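Ripening-associated protein (Musa acuminata, PDB 4PIT) is a jacalin-related lectin that binds mannose-containing glycans, with dimannose bound in this engineered form. Local coordinates at residues B[28-33]-B[39-44]; B[61-66]-B[102-107]; B[74-79]-B[133-138]. The protein carries 1 engineered substitution. All coordinates share one frame; numbering follows the deposited sequence.

The three contacts sample a fold built from three four-stranded antiparallel sheets. Interaction 1 is a hairpin inside one sheet, and interaction 2 starts from the strand beside it: I31 O lies 2.8 Å from H63 N, a probable hydrogen bond, and their centres are about 9 Å apart. Interaction 2 then crosses to the sheet that also holds 74-79 of interaction 3, where T107 O packs 3.9 Å from E79 CB. Interactions 1 and 3 do not touch. Sugar is bound directly only in interaction 3, through D133; the side chains of F32 and H63 lie about 8 Å and 9 Å from a bound mannose.

Interaction 1: B[28-33]-B[39-44]; sequences SVKIFS and GVDVTF
K30 and D41 face each other across an antiparallel hairpin, joined first through their backbones: K30 N donates to D41 O at 2.9 Å, and D41 N returns a bond to K30 O. S28 with T43 and F32 with G39 are likewise hydrogen-bonded pairs, although the bond from G39 N to F32 O is weak. The axes approach to 4.7 Å at 168°.

On the face carrying K30, D41 and F32, the lysine and aspartate side chains run side by side in the same direction. Their charged ends do not form a salt bridge, since K30 NZ stays 4.5 Å from D41 OD2. Instead a water accepts from K30 NZ at 3.0 Å and donates to D41 OD2 at 2.7 Å, probably relaying the attraction between them. The lysine reaches that water through a bend at chi3 (-75°). F32 turns the edge of its ring to the carboxylate, with CE1 3.6 Å from D41 CG and the two planes 73° apart. Farther along, S28 OG packs against T43 CB at 3.4 Å, and a second water sits 2.6 Å from T43 OG1 with weak bonds to S28 OG and D41 O. The opposite face is apolar: V29, I31, V40 and V42 point there, with V40 modelled in two conformers.

Second-shell partners position the polar ends. D41 OD1 is hydrogen-bonded to H54 ND1 and T43 OG1 to T52 OG1, both on strand 49-56. That strand flanks 37-46, while 61-66 flanks 25-33 on the other side and pairs V29 with I65 and I31 with H63, so the hairpin forms the two central strands of a four-stranded Greek-key sheet.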
loop_
_atom_site.group_PDB
_atom_site.type_symbol
_atom_site.label_atom_id
_atom_site.label_comp_id
_atom_site.label_asym_id
_atom_site.label_seq_id
_atom_site.Cartn_x
_atom_site.Cartn_y
_atom_site.Cartn_z
ATOM N N SER B 28 -3.444 -21.144 -1.488
ATOM C CA SER B 28 -2.869 -21.112 -0.152
ATOM C C SER B 28 -1.510 -20.439 -0.184
ATOM O O SER B 28 -0.851 -20.358 -1.236
ATOM C CB SER B 28 -2.776 -22.492 0.485
ATOM O OG SER B 28 -1.881 -23.330 -0.217
ATOM N N VAL B 29 -1.140 -19.879 0.972
ATOM C CA VAL B 29 0.140 -19.241 1.178
ATOM C C VAL B 29 0.737 -19.867 2.428
ATOM O O VAL B 29 0.085 -19.863 3.462
ATOM C CB VAL B 29 -0.013 -17.697 1.302
ATOM C CG1 VAL B 29 1.308 -17.028 1.684
ATOM C CG2 VAL B 29 -0.554 -17.085 -0.007
ATOM N N LYS B 30 1.982 -20.330 2.362
ATOM C CA LYS B 30 2.654 -20.905 3.520
ATOM C C LYS B 30 3.804 -19.998 3.825
ATOM O O LYS B 30 4.704 -19.854 2.985
ATOM C CB LYS B 30 3.121 -22.339 3.200
ATOM C CG LYS B 30 3.693 -23.092 4.384
ATOM C CD LYS B 30 4.078 -24.526 3.986
ATOM C CE LYS B 30 2.908 -25.469 3.816
ATOM N NZ LYS B 30 3.379 -26.795 3.307
ATOM N N ILE B 31 3.758 -19.331 4.985
ATOM C CA ILE B 31 4.812 -18.400 5.374
ATOM C C ILE B 31 5.773 -19.123 6.309
ATOM O O ILE B 31 5.337 -19.631 7.344
ATOM C CB ILE B 31 4.194 -17.150 6.055
ATOM C CG1 ILE B 31 3.246 -16.384 5.064
ATOM C CG2 ILE B 31 5.312 -16.210 6.612
ATOM C CD1 ILE B 31 2.277 -15.312 5.727
ATOM N N PHE B 32 7.087 -19.127 5.982
ATOM C CA PHE B 32 8.122 -19.760 6.825
ATOM C C PHE B 32 8.792 -18.683 7.597
ATOM O O PHE B 32 9.269 -17.706 7.002
ATOM C CB PHE B 32 9.153 -20.517 5.992
ATOM C CG PHE B 32 8.557 -21.683 5.242
ATOM C CD1 PHE B 32 7.942 -21.489 4.009
ATOM C CD2 PHE B 32 8.693 -22.979 5.730
ATOM C CE1 PHE B 32 7.447 -22.582 3.278
ATOM C CE2 PHE B 32 8.205 -24.077 4.998
ATOM C CZ PHE B 32 7.556 -23.859 3.795
ATOM N N SER B 33 8.797 -18.799 8.920
ATOM C CA SER B 33 9.391 -17.737 9.706
ATOM C C SER B 33 10.043 -18.240 10.962
ATOM O O SER B 33 9.673 -19.296 11.497
ATOM C CB SER B 33 8.326 -16.707 10.096
ATOM O OG SER B 33 7.333 -17.252 10.956
ATOM N N GLY B 39 10.799 -17.227 4.087
ATOM C CA GLY B 39 10.371 -17.467 2.731
ATOM C C GLY B 39 8.904 -17.756 2.690
ATOM O O GLY B 39 8.216 -17.714 3.720
ATOM N N VAL B 40 8.378 -17.971 1.479
ATOM C CA VAL B 40 6.942 -18.227 1.305
ATOM C C VAL B 40 6.714 -19.227 0.179
ATOM O O VAL B 40 7.326 -19.077 -0.880
ATOM C CB VAL B 40 6.147 -16.917 0.998
ATOM C CG1 VAL B 40 4.650 -17.172 0.932
ATOM C CG2 VAL B 40 6.428 -15.807 1.995
ATOM N N ASP B 41 5.757 -20.183 0.371
ATOM C CA ASP B 41 5.298 -21.072 -0.681
ATOM C C ASP B 41 3.985 -20.487 -1.140
ATOM O O ASP B 41 3.133 -20.213 -0.291
ATOM C CB ASP B 41 5.059 -22.512 -0.233
ATOM C CG ASP B 41 6.258 -23.387 -0.044
ATOM O OD1 ASP B 41 7.361 -22.990 -0.483
ATOM O OD2 ASP B 41 6.094 -24.490 0.497
ATOM N N VAL B 42 3.793 -20.294 -2.432
ATOM C CA VAL B 42 2.498 -19.864 -2.926
ATOM C C VAL B 42 1.971 -20.998 -3.743
ATOM O O VAL B 42 2.668 -21.469 -4.661
ATOM C CB VAL B 42 2.524 -18.548 -3.746
ATOM C CG1 VAL B 42 1.133 -18.147 -4.231
ATOM C CG2 VAL B 42 3.201 -17.397 -2.962
ATOM N N THR B 43 0.763 -21.484 -3.398
ATOM C CA THR B 43 0.132 -22.581 -4.146
ATOM C C THR B 43 -1.044 -22.009 -4.884
ATOM O O THR B 43 -1.858 -21.286 -4.295
ATOM C CB THR B 43 -0.255 -23.749 -3.208
ATOM O OG1 THR B 43 0.922 -24.242 -2.545
ATOM C CG2 THR B 43 -0.897 -24.933 -3.973
ATOM N N PHE B 44 -1.134 -22.327 -6.178
ATOM C CA PHE B 44 -2.186 -21.771 -6.997
ATOM C C PHE B 44 -2.685 -22.787 -8.001
ATOM O O PHE B 44 -2.023 -23.808 -8.237
ATOM C CB PHE B 44 -1.654 -20.525 -7.732
ATOM C CG PHE B 44 -0.462 -20.795 -8.624
ATOM C CD1 PHE B 44 -0.640 -21.247 -9.932
ATOM C CD2 PHE B 44 0.833 -20.597 -8.156
ATOM C CE1 PHE B 44 0.466 -21.530 -10.752
ATOM C CE2 PHE B 44 1.932 -20.856 -8.988
ATOM C CZ PHE B 44 1.734 -21.296 -10.276
HETATM O O HOH W 1 1.545 -23.120 -0.249
HETATM O O HOH W 2 3.829 -25.888 0.528
#

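Interaction 2: B[61-66]-B[102-107]; sequences TPHEIV and GPFGNT
Two sheets of the fold meet at a surface seam, where H63 of edge strand 61-66 and F104 of edge strand 100-104 form an offset aromatic stack. The ring planes are only 5° apart and the centroids 4.5 Å, a displacement that puts F104 CD1 above the imidazole, 3.5 Å from H63 CG. Because of this offset it is the methylene of the histidine that occupies the middle of the phenyl face: H63 CB stands 3.6 Å from the F104 ring centroid, over the face, which is a CH-pi contact. In H63 a chi1 of -54° places CG beside the backbone N, and chi2 of -78° then sets the imidazole nearly parallel to the phenyl.

Within the beta-prism of jacalin-related lectins, three Greek-key sheets enclose a common core, and these two strands border different sheets. No hydrogen bond links them here; the backbones stand well apart, with H63 CA and F104 CA separated by 7.6 Å, and the rings span the gap. I31 and S33, on the strand next to 61-66, pack against F104 from the H63 sheet.

The G102-P103 peptide bond on the strand of F104 is cis. G102 CA covers the other face of the phenyl ring, 3.4 Å above the plane and offset toward the rim.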
loop_
_atom_site.group_PDB
_atom_site.type_symbol
_atom_site.label_atom_id
_atom_site.label_comp_id
_atom_site.label_asym_id
_atom_site.label_seq_id
_atom_site.Cartn_x
_atom_site.Cartn_y
_atom_site.Cartn_z
ATOM N N THR B 61 9.798 -21.969 10.420
ATOM C CA THR B 61 8.661 -22.840 10.697
ATOM C C THR B 61 7.484 -22.415 9.801
ATOM O O THR B 61 7.207 -21.218 9.728
ATOM C CB THR B 61 8.284 -22.698 12.216
ATOM O OG1 THR B 61 9.380 -23.174 12.996
ATOM C CG2 THR B 61 7.017 -23.487 12.599
ATOM N N PRO B 62 6.743 -23.346 9.174
ATOM C CA PRO B 62 5.623 -22.936 8.310
ATOM C C PRO B 62 4.355 -22.540 9.073
ATOM O O PRO B 62 4.016 -23.110 10.123
ATOM C CB PRO B 62 5.365 -24.183 7.470
ATOM C CG PRO B 62 5.757 -25.327 8.382
ATOM C CD PRO B 62 6.955 -24.812 9.132
ATOM N N HIS B 63 3.641 -21.574 8.502
ATOM C CA HIS B 63 2.342 -21.076 8.951
ATOM C C HIS B 63 1.465 -20.947 7.712
ATOM O O HIS B 63 1.766 -20.128 6.832
ATOM C CB HIS B 63 2.521 -19.728 9.658
ATOM C CG HIS B 63 3.529 -19.778 10.763
ATOM N ND1 HIS B 63 3.208 -20.316 12.000
ATOM C CD2 HIS B 63 4.824 -19.381 10.775
ATOM C CE1 HIS B 63 4.311 -20.208 12.736
ATOM N NE2 HIS B 63 5.314 -19.671 12.041
ATOM N N GLU B 64 0.393 -21.743 7.615
ATOM C CA GLU B 64 -0.406 -21.768 6.397
ATOM C C GLU B 64 -1.660 -20.951 6.470
ATOM O O GLU B 64 -2.368 -20.927 7.496
ATOM C CB GLU B 64 -0.789 -23.205 6.043
ATOM C CG GLU B 64 -0.785 -23.495 4.553
ATOM C CD GLU B 64 -0.810 -24.991 4.260
ATOM O OE1 GLU B 64 -0.825 -25.801 5.217
ATOM O OE2 GLU B 64 -0.817 -25.350 3.064
ATOM N N ILE B 65 -1.964 -20.328 5.337
ATOM C CA ILE B 65 -3.191 -19.614 5.067
ATOM C C ILE B 65 -3.848 -20.367 3.936
ATOM O O ILE B 65 -3.364 -20.286 2.805
ATOM C CB ILE B 65 -2.961 -18.122 4.706
ATOM C CG1 ILE B 65 -2.185 -17.401 5.829
ATOM C CG2 ILE B 65 -4.318 -17.425 4.391
ATOM C CD1 ILE B 65 -1.771 -15.944 5.442
ATOM N N VAL B 66 -4.884 -21.170 4.227
ATOM C CA VAL B 66 -5.557 -21.960 3.200
ATOM C C VAL B 66 -6.888 -21.302 2.938
ATOM O O VAL B 66 -7.749 -21.270 3.837
ATOM C CB VAL B 66 -5.719 -23.453 3.621
ATOM C CG1 VAL B 66 -6.309 -24.300 2.487
ATOM C CG2 VAL B 66 -4.405 -24.055 4.089
ATOM N N GLY B 102 -1.543 -14.181 11.258
ATOM C CA GLY B 102 -0.272 -13.648 11.693
ATOM C C GLY B 102 -0.404 -12.351 12.466
ATOM O O GLY B 102 -1.410 -12.121 13.150
ATOM N N PRO B 103 0.593 -11.471 12.359
ATOM C CA PRO B 103 1.814 -11.599 11.547
ATOM C C PRO B 103 2.744 -12.684 12.069
ATOM O O PRO B 103 2.705 -13.058 13.253
ATOM C CB PRO B 103 2.451 -10.205 11.669
ATOM C CG PRO B 103 1.979 -9.701 13.008
ATOM C CD PRO B 103 0.557 -10.169 13.060
ATOM N N PHE B 104 3.577 -13.195 11.168
ATOM C CA PHE B 104 4.570 -14.227 11.457
ATOM C C PHE B 104 5.930 -13.608 11.343
ATOM O O PHE B 104 6.186 -12.813 10.430
ATOM C CB PHE B 104 4.395 -15.388 10.465
ATOM C CG PHE B 104 2.985 -15.906 10.451
ATOM C CD1 PHE B 104 2.463 -16.573 11.557
ATOM C CD2 PHE B 104 2.152 -15.660 9.364
ATOM C CE1 PHE B 104 1.122 -16.999 11.569
ATOM C CE2 PHE B 104 0.829 -16.129 9.356
ATOM C CZ PHE B 104 0.339 -16.823 10.443
ATOM N N GLY B 105 6.815 -13.971 12.263
ATOM C CA GLY B 105 8.145 -13.382 12.349
ATOM C C GLY B 105 8.265 -12.631 13.663
ATOM O O GLY B 105 7.248 -12.219 14.228
ATOM N N ASN B 106 9.494 -12.413 14.142
ATOM C CA ASN B 106 9.701 -11.835 15.471
ATOM C C ASN B 106 10.622 -10.625 15.506
ATOM O O ASN B 106 11.036 -10.216 16.607
ATOM C CB ASN B 106 10.282 -12.932 16.387
ATOM C CG ASN B 106 9.308 -14.045 16.707
ATOM O OD1 ASN B 106 9.642 -15.232 16.673
ATOM N ND2 ASN B 106 8.080 -13.694 17.023
ATOM N N THR B 107 10.903 -9.992 14.359
ATOM C CA THR B 107 11.807 -8.858 14.341
ATOM C C THR B 107 11.094 -7.624 13.803
ATOM O O THR B 107 10.603 -7.609 12.674
ATOM C CB THR B 107 13.078 -9.175 13.539
ATOM O OG1 THR B 107 13.681 -10.381 14.028
ATOM C CG2 THR B 107 14.113 -8.031 13.609
#

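Interaction 3: B[74-79]-B[133-138]; sequences VGMAGE and DAIGVY. With MAN (alpha-D-mannopyranose), chain F.
M76 reaches out of segment 74-79 of strand 73-83 to I135 and V137 of the facing sheet, and the partner segment can be followed from the sugar site inward to this core. At D133 the carboxylate accepts two hydrogen bonds from one alpha-mannose: O6 donates to D133 OD1 at 2.7 Å and O4 donates to D133 OD2 at 2.6 Å. The backbone N atoms of G15, K130 and F131 also bond this mannose, while the pocket as a whole takes in T84 to A86 and V88 as well. D133 and A134 together form a classic beta bulge against strand 118-128, and A134 packs on A9 of strand 5-11.

I135 is the first residue to meet M76. With chi1 at -166° its branch methyl CG2 falls between the backbone N and the carbonyl carbon, and it is this branch that touches, 4.0 Å from M76 CE. After G136, V137 offers CG1 to the sulfur, 3.9 Å from M76 SD; the two side chains slide past each other in opposite directions. The methionine gets there by extending through chi1 and chi2 and bending at chi3 (73°), which lays its terminal methyl across both partners. The chain then passes to Y138, whose OH is hydrogen-bonded to D19 OD1.

The strands are too far apart to pair, with M76 CA and V137 CA 8.9 Å from each other; they belong to separate sheets of the beta-prism. W10, L92, F94 and F112 also surround M76, while F124 packs on both I135 and V137. Across the two segments the contact is wholly apolar and nondirectional, a buried thioether against aliphatic methyls. Segment 133-138 thus combines dispersion contacts in the core with, at D133, two hydroxyl-to-carboxylate bonds consistent with an ionised aspartate.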
loop_
_atom_site.group_PDB
_atom_site.type_symbol
_atom_site.label_atom_id
_atom_site.label_comp_id
_atom_site.label_asym_id
_atom_site.label_seq_id
_atom_site.Cartn_x
_atom_site.Cartn_y
_atom_site.Cartn_z
ATOM N N VAL B 74 -7.383 -9.687 1.388
ATOM C CA VAL B 74 -7.788 -8.276 1.280
ATOM C C VAL B 74 -6.861 -7.336 2.045
ATOM O O VAL B 74 -7.158 -6.139 2.188
ATOM C CB VAL B 74 -9.257 -8.052 1.729
ATOM C CG1 VAL B 74 -10.214 -8.783 0.806
ATOM C CG2 VAL B 74 -9.484 -8.404 3.214
ATOM N N GLY B 75 -5.753 -7.863 2.543
ATOM C CA GLY B 75 -4.828 -7.019 3.261
ATOM C C GLY B 75 -3.515 -7.720 3.484
ATOM O O GLY B 75 -3.466 -8.948 3.575
ATOM N N MET B 76 -2.468 -6.922 3.651
ATOM C CA MET B 76 -1.130 -7.405 3.935
ATOM C C MET B 76 -0.443 -6.385 4.809
ATOM O O MET B 76 -0.600 -5.178 4.564
ATOM C CB MET B 76 -0.339 -7.638 2.625
ATOM C CG MET B 76 1.043 -8.275 2.859
ATOM S SD MET B 76 1.867 -8.695 1.311
ATOM C CE MET B 76 2.320 -7.074 0.748
ATOM N N ALA B 77 0.349 -6.828 5.783
ATOM C CA ALA B 77 1.082 -5.888 6.621
ATOM C C ALA B 77 2.291 -6.575 7.205
ATOM O O ALA B 77 2.401 -7.794 7.167
ATOM C CB ALA B 77 0.184 -5.350 7.738
ATOM N N GLY B 78 3.193 -5.797 7.774
ATOM C CA GLY B 78 4.347 -6.407 8.414
ATOM C C GLY B 78 5.352 -5.377 8.807
ATOM O O GLY B 78 4.998 -4.213 9.028
ATOM N N GLU B 79 6.620 -5.813 8.919
ATOM C CA GLU B 79 7.736 -4.975 9.317
ATOM C C GLU B 79 8.937 -5.264 8.472
ATOM O O GLU B 79 9.214 -6.441 8.192
ATOM C CB GLU B 79 8.134 -5.248 10.770
ATOM C CG GLU B 79 7.025 -5.066 11.785
ATOM C CD GLU B 79 7.032 -3.739 12.506
ATOM O OE1 GLU B 79 8.051 -3.019 12.417
ATOM O OE2 GLU B 79 6.038 -3.447 13.210
ATOM N N ASP B 133 13.499 -11.110 1.237
ATOM C CA ASP B 133 13.925 -9.716 1.175
ATOM C C ASP B 133 12.796 -8.750 0.987
ATOM O O ASP B 133 12.798 -7.688 1.614
ATOM C CB ASP B 133 14.914 -9.516 0.026
ATOM C CG ASP B 133 16.190 -10.310 0.227
ATOM O OD1 ASP B 133 16.131 -11.570 0.132
ATOM O OD2 ASP B 133 17.232 -9.689 0.560
ATOM N N ALA B 134 11.828 -9.091 0.105
ATOM C CA ALA B 134 10.760 -8.119 -0.173
ATOM C C ALA B 134 9.541 -8.814 -0.728
ATOM O O ALA B 134 9.639 -9.895 -1.308
ATOM C CB ALA B 134 11.253 -7.074 -1.169
ATOM N N ILE B 135 8.392 -8.166 -0.567
ATOM C CA ILE B 135 7.138 -8.696 -1.128
ATOM C C ILE B 135 6.262 -7.545 -1.592
ATOM O O ILE B 135 6.198 -6.500 -0.957
ATOM C CB ILE B 135 6.414 -9.622 -0.105
ATOM C CG1 ILE B 135 5.304 -10.439 -0.818
ATOM C CG2 ILE B 135 5.878 -8.827 1.100
ATOM C CD1 ILE B 135 4.705 -11.636 0.055
ATOM N N GLY B 136 5.562 -7.773 -2.699
ATOM C CA GLY B 136 4.565 -6.868 -3.247
ATOM C C GLY B 136 3.425 -7.699 -3.803
ATOM O O GLY B 136 3.490 -8.941 -3.852
ATOM N N VAL B 137 2.340 -7.007 -4.176
ATOM C CA VAL B 137 1.137 -7.698 -4.647
ATOM C C VAL B 137 0.538 -7.089 -5.891
ATOM O O VAL B 137 0.665 -5.887 -6.141
ATOM C CB VAL B 137 0.036 -7.749 -3.537
ATOM C CG1 VAL B 137 0.444 -8.654 -2.371
ATOM C CG2 VAL B 137 -0.361 -6.375 -3.035
ATOM N N TYR B 138 -0.119 -7.939 -6.667
ATOM C CA TYR B 138 -1.017 -7.532 -7.751
ATOM C C TYR B 138 -2.382 -7.341 -7.153
ATOM O O TYR B 138 -2.739 -8.105 -6.243
ATOM C CB TYR B 138 -1.115 -8.601 -8.839
ATOM C CG TYR B 138 0.114 -8.705 -9.708
ATOM C CD1 TYR B 138 1.243 -9.402 -9.278
ATOM C CD2 TYR B 138 0.124 -8.174 -10.990
ATOM C CE1 TYR B 138 2.364 -9.537 -10.093
ATOM C CE2 TYR B 138 1.233 -8.311 -11.822
ATOM C CZ TYR B 138 2.361 -8.980 -11.367
ATOM O OH TYR B 138 3.461 -9.086 -12.189
HETATM C C1 MAN F . 21.715 -13.754 1.603
HETATM C C2 MAN F . 21.828 -13.356 0.137
HETATM C C3 MAN F . 21.437 -11.892 -0.049
HETATM C C4 MAN F . 20.052 -11.628 0.542
HETATM C C5 MAN F . 19.994 -12.108 1.990
HETATM C C6 MAN F . 18.618 -12.009 2.596
HETATM O O2 MAN F . 20.941 -14.191 -0.609
HETATM O O3 MAN F . 21.471 -11.526 -1.422
HETATM O O4 MAN F . 19.793 -10.226 0.530
HETATM O O5 MAN F . 20.386 -13.494 2.085
HETATM O O6 MAN F . 17.691 -12.838 1.887
#